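Local coordinates for protein CurF (Lyngbya majuscula, PDB 2Q35) that probably catalyses a decarboxylation during beta-branching of a polyketide chain, as the crotonase-fold ECH2 domain of CurF, at residues Val181-Tyr184 against Ala185-Leu188; Glu224-Gln227 against Val228-Gln232. The protein carries 1 engineered substitution. All coordinates share one frame; numbering follows the deposited sequence.

Interaction 1 of 2, residues Val181-Tyr184 against Ala185-Leu188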
loop_
_atom_site.group_PDB
_atom_site.type_symbol
_atom_site.label_atom_id
_atom_site.label_comp_id
_atom_site.label_asym_id
_atom_site.label_seq_id
_atom_site.Cartn_x
_atom_site.Cartn_y
_atom_site.Cartn_z
ATOM N N VAL A 181 1.768 12.274 22.370
ATOM C CA VAL A 181 0.902 11.239 21.757
ATOM C C VAL A 181 -0.591 11.399 22.058
ATOM O O VAL A 181 -1.419 11.443 21.135
ATOM C CB VAL A 181 1.400 9.831 22.115
ATOM C CG1 VAL A 181 0.338 8.747 21.688
ATOM C CG2 VAL A 181 2.758 9.543 21.470
ATOM N N LEU A 182 -0.949 11.466 23.341
ATOM C CA LEU A 182 -2.361 11.605 23.701
ATOM C C LEU A 182 -2.963 12.918 23.172
ATOM O O LEU A 182 -4.051 12.919 22.587
ATOM C CB LEU A 182 -2.526 11.457 25.205
ATOM C CG LEU A 182 -3.953 11.540 25.702
ATOM C CD1 LEU A 182 -4.816 10.432 25.050
ATOM C CD2 LEU A 182 -3.987 11.413 27.198
ATOM N N ASN A 183 -2.241 14.044 23.338
ATOM C CA ASN A 183 -2.703 15.321 22.784
ATOM C C ASN A 183 -2.985 15.251 21.277
ATOM O O ASN A 183 -3.973 15.808 20.811
ATOM C CB ASN A 183 -1.678 16.449 23.046
ATOM C CG ASN A 183 -1.511 16.796 24.532
ATOM O OD1 ASN A 183 -0.439 17.319 24.963
ATOM N ND2 ASN A 183 -2.539 16.539 25.318
ATOM N N TYR A 184 -2.109 14.585 20.527
ATOM C CA TYR A 184 -2.260 14.475 19.083
ATOM C C TYR A 184 -3.569 13.723 18.805
ATOM O O TYR A 184 -4.360 14.163 17.973
ATOM C CB TYR A 184 -1.067 13.748 18.458
ATOM C CG TYR A 184 -1.164 13.638 16.945
ATOM C CD1 TYR A 184 -2.019 12.709 16.361
ATOM C CD2 TYR A 184 -0.427 14.477 16.096
ATOM C CE1 TYR A 184 -2.136 12.598 14.991
ATOM C CE2 TYR A 184 -0.532 14.364 14.699
ATOM C CZ TYR A 184 -1.404 13.400 14.167
ATOM O OH TYR A 184 -1.578 13.213 12.808
ATOM N N ALA A 185 -3.771 12.616 19.524
ATOM C CA ALA A 185 -4.984 11.785 19.357
ATOM C C ALA A 185 -6.242 12.594 19.690
ATOM O O ALA A 185 -7.255 12.525 18.974
ATOM C CB ALA A 185 -4.921 10.528 20.216
ATOM N N GLN A 186 -6.172 13.380 20.761
ATOM C CA GLN A 186 -7.316 14.171 21.194
ATOM C C GLN A 186 -7.669 15.207 20.144
ATOM O O GLN A 186 -8.850 15.422 19.847
ATOM C CB GLN A 186 -7.037 14.844 22.548
ATOM C CG GLN A 186 -6.948 13.833 23.707
ATOM C CD GLN A 186 -6.348 14.432 24.977
ATOM O OE1 GLN A 186 -5.707 15.483 24.931
ATOM N NE2 GLN A 186 -6.532 13.755 26.098
ATOM N N GLN A 187 -6.651 15.833 19.567
ATOM C CA GLN A 187 -6.880 16.843 18.521
ATOM C C GLN A 187 -7.533 16.241 17.289
ATOM O O GLN A 187 -8.485 16.826 16.743
ATOM C CB GLN A 187 -5.573 17.568 18.168
ATOM C CG GLN A 187 -5.101 18.461 19.312
ATOM C CD GLN A 187 -3.829 19.226 19.008
ATOM O OE1 GLN A 187 -3.514 19.517 17.847
ATOM N NE2 GLN A 187 -3.095 19.580 20.065
ATOM N N LEU A 188 -7.039 15.066 16.864
ATOM C CA LEU A 188 -7.621 14.352 15.739
ATOM C C LEU A 188 -9.062 13.968 16.083
ATOM O O LEU A 188 -9.955 14.112 15.227
ATOM C CB LEU A 188 -6.785 13.112 15.415
ATOM C CG LEU A 188 -7.319 12.168 14.320
ATOM C CD1 LEU A 188 -7.559 12.878 12.980
ATOM C CD2 LEU A 188 -6.361 10.978 14.197
#

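Interaction 2 of 2, residues Glu224-Gln227 against Val228-Gln232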
loop_
_atom_site.group_PDB
_atom_site.type_symbol
_atom_site.label_atom_id
_atom_site.label_comp_id
_atom_site.label_asym_id
_atom_site.label_seq_id
_atom_site.Cartn_x
_atom_site.Cartn_y
_atom_site.Cartn_z
ATOM N N GLU A 224 -4.778 -22.106 13.593
ATOM C CA GLU A 224 -4.406 -23.471 13.173
ATOM C C GLU A 224 -2.893 -23.675 13.058
ATOM O O GLU A 224 -2.367 -24.691 13.526
ATOM C CB GLU A 224 -5.140 -23.879 11.879
ATOM C CG GLU A 224 -6.478 -24.618 12.168
ATOM C CD GLU A 224 -7.565 -24.486 11.078
ATOM O OE1 GLU A 224 -7.227 -24.270 9.882
ATOM O OE2 GLU A 224 -8.774 -24.611 11.439
ATOM N N ILE A 225 -2.202 -22.689 12.473
ATOM C CA ILE A 225 -0.750 -22.791 12.247
ATOM C C ILE A 225 -0.060 -22.574 13.593
ATOM O O ILE A 225 0.931 -23.244 13.929
ATOM C CB ILE A 225 -0.281 -21.729 11.204
ATOM C CG1 ILE A 225 -0.963 -21.976 9.855
ATOM C CG2 ILE A 225 1.260 -21.722 11.054
ATOM C CD1 ILE A 225 -0.992 -20.743 8.953
ATOM N N HIS A 226 -0.604 -21.643 14.373
ATOM C CA HIS A 226 -0.066 -21.372 15.694
ATOM C C HIS A 226 -0.084 -22.601 16.570
ATOM O O HIS A 226 0.882 -22.891 17.264
ATOM C CB HIS A 226 -0.814 -20.224 16.364
ATOM C CG HIS A 226 -0.415 -19.998 17.786
ATOM N ND1 HIS A 226 0.625 -19.166 18.143
ATOM C CD2 HIS A 226 -0.937 -20.473 18.943
ATOM C CE1 HIS A 226 0.747 -19.163 19.460
ATOM N NE2 HIS A 226 -0.186 -19.947 19.968
ATOM N N GLN A 227 -1.181 -23.349 16.530
ATOM C CA GLN A 227 -1.261 -24.552 17.339
ATOM C C GLN A 227 -0.159 -25.563 17.007
ATOM O O GLN A 227 0.320 -26.267 17.897
ATOM C CB GLN A 227 -2.654 -25.162 17.233
ATOM C CG GLN A 227 -3.713 -24.325 17.961
ATOM C CD GLN A 227 -3.522 -24.317 19.474
ATOM O OE1 GLN A 227 -3.162 -23.291 20.071
ATOM N NE2 GLN A 227 -3.743 -25.472 20.101
ATOM N N VAL A 228 0.248 -25.637 15.739
ATOM C CA VAL A 228 1.312 -26.561 15.356
ATOM C C VAL A 228 2.667 -26.022 15.820
ATOM O O VAL A 228 3.455 -26.748 16.429
ATOM C CB VAL A 228 1.339 -26.800 13.834
ATOM C CG1 VAL A 228 2.557 -27.626 13.423
ATOM C CG2 VAL A 228 0.077 -27.493 13.417
ATOM N N THR A 229 2.936 -24.756 15.510
ATOM C CA THR A 229 4.281 -24.217 15.769
ATOM C C THR A 229 4.559 -23.919 17.242
ATOM O O THR A 229 5.731 -23.935 17.672
ATOM C CB THR A 229 4.587 -22.980 14.904
ATOM O OG1 THR A 229 3.713 -21.906 15.269
ATOM C CG2 THR A 229 4.443 -23.291 13.424
ATOM N N PHE A 230 3.503 -23.625 17.999
ATOM C CA PHE A 230 3.628 -23.376 19.448
ATOM C C PHE A 230 3.925 -24.666 20.189
ATOM O O PHE A 230 4.693 -24.683 21.169
ATOM C CB PHE A 230 2.365 -22.715 20.009
ATOM C CG PHE A 230 2.456 -22.364 21.471
ATOM C CD1 PHE A 230 2.975 -21.137 21.875
ATOM C CD2 PHE A 230 2.005 -23.246 22.433
ATOM C CE1 PHE A 230 3.060 -20.813 23.231
ATOM C CE2 PHE A 230 2.079 -22.944 23.792
ATOM C CZ PHE A 230 2.605 -21.718 24.190
ATOM N N ASN A 231 3.323 -25.763 19.725
ATOM C CA ASN A 231 3.490 -27.039 20.405
ATOM C C ASN A 231 4.624 -27.864 19.806
ATOM O O ASN A 231 4.409 -28.953 19.235
ATOM C CB ASN A 231 2.157 -27.801 20.431
ATOM C CG ASN A 231 1.098 -27.070 21.252
ATOM O OD1 ASN A 231 1.187 -27.005 22.485
ATOM N ND2 ASN A 231 0.111 -26.485 20.574
ATOM N N GLN A 232 5.826 -27.312 19.915
ATOM C CA GLN A 232 7.048 -27.979 19.510
ATOM C C GLN A 232 7.973 -27.993 20.724
ATOM O O GLN A 232 7.927 -27.064 21.549
ATOM C CB GLN A 232 7.708 -27.260 18.329
ATOM C CG GLN A 232 6.886 -27.282 17.019
ATOM C CD GLN A 232 6.530 -28.708 16.522
ATOM O OE1 GLN A 232 7.366 -29.628 16.533
ATOM N NE2 GLN A 232 5.287 -28.874 16.048
#

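Interaction 1 of 2, residues Val181-Tyr184 against Ala185-Leu188
Two turns of the crotonase-fold helix 178-192 meet here, and the main side-chain contact is Q186 lying back over L182 and N183. The backbone is regular alpha-helix. Q186 N donates to L182 O at 2.8 Å, and L188 N to Y184 O at 3.0 Å. Q186 has its CG beside its own backbone N (chi1 -69°), and the chain is extended beyond it. This sends the side chain back toward the preceding turn. CG passes 3.2 Å from L182 O. The amide then splits its two ends between two residues. NE2 lies against the isobutyl end of L182, 3.4 Å from L182 CG and 3.6 Å from L182 CD2. OE1 takes a weak hydrogen bond of 3.4 Å from N183 ND2, with the two amide planes turned 41° apart. NE2 also donates to Q15 OE1, so the amide has polar partners at both ends. With an alanine in its place, Q15 OE1 and N183 ND2 would probably lose this partner, and one flank of L182 would be uncovered. A185 takes the buried side of the helix, its CB 3.5 Å from L182 O. That side faces the sheet: A185 touches I52, I94 and A96, V181 reaches A96 and V116, and L188 meets I94 and F114. Y184 packs on V116 and P174, and on R169 of the second subunit.

Interaction 2 of 2, residues Glu224-Gln227 against Val228-Gln232
E224 O touches the side of V228, 3.7 Å from V228 CG2. I225 O is a shared acceptor. T229 N binds it at 3.0 Å in a nearly straight bond (167°), and V228 N adds a weak one. The T229 hydroxyl is held chiefly by T133 OG1, and T229 CG2 lies 3.5 Å from I225 O. H226 carries the aromatic part of the contact. Its CG is anti to the backbone N (chi1 173°). F230 CG has the same setting, and the shared torsion lays the two rings side by side, pointing the same way. F230 CB sits over one face of the imidazole, 4.0 Å from its centroid, in a CH-pi contact. The ring planes are 28° apart and slid until they barely overlap. H226 NE2 is hydrogen-bonded to K72 NZ and ND1 to T133 O, which fixes the rotation of the imidazole. K72 makes a cation-pi contact with F230, and F132 meets both rings. The backbone bond F230 N to H226 O, 2.8 Å, lies near the C-terminal end of helix 197-230. Q227 O is taken by a side chain: N231 ND2 reaches it at 2.7 Å, in the carbonyl plane and on a lone pair. N231 is the centre of an inverse gamma turn. The Q232 side chain folds back, and its NE2 donates to V228 O at 2.8 Å from above the carbonyl plane.

Both are local contacts, each along one stretch of chain. Interaction 1 is wholly helical, and interaction 2 runs from a helix into the following turn. The helices follow each other in the chain. The contacts lie on opposite sides of the chain's centre, with nearest atoms about 28 Å apart. Each is partly buried. Residues 181-188 sit within helix 178-192, so backbone bonds run on regularly, and aliphatic side chains cover strands of the main sheet. Residues 224-232 span the end of helix 197-230, where amide side chains take up backbone carbonyls and the buried side is aromatic and polar. Neighbouring subunits differ too: the second subunit packs on interaction 1, the third on interaction 2.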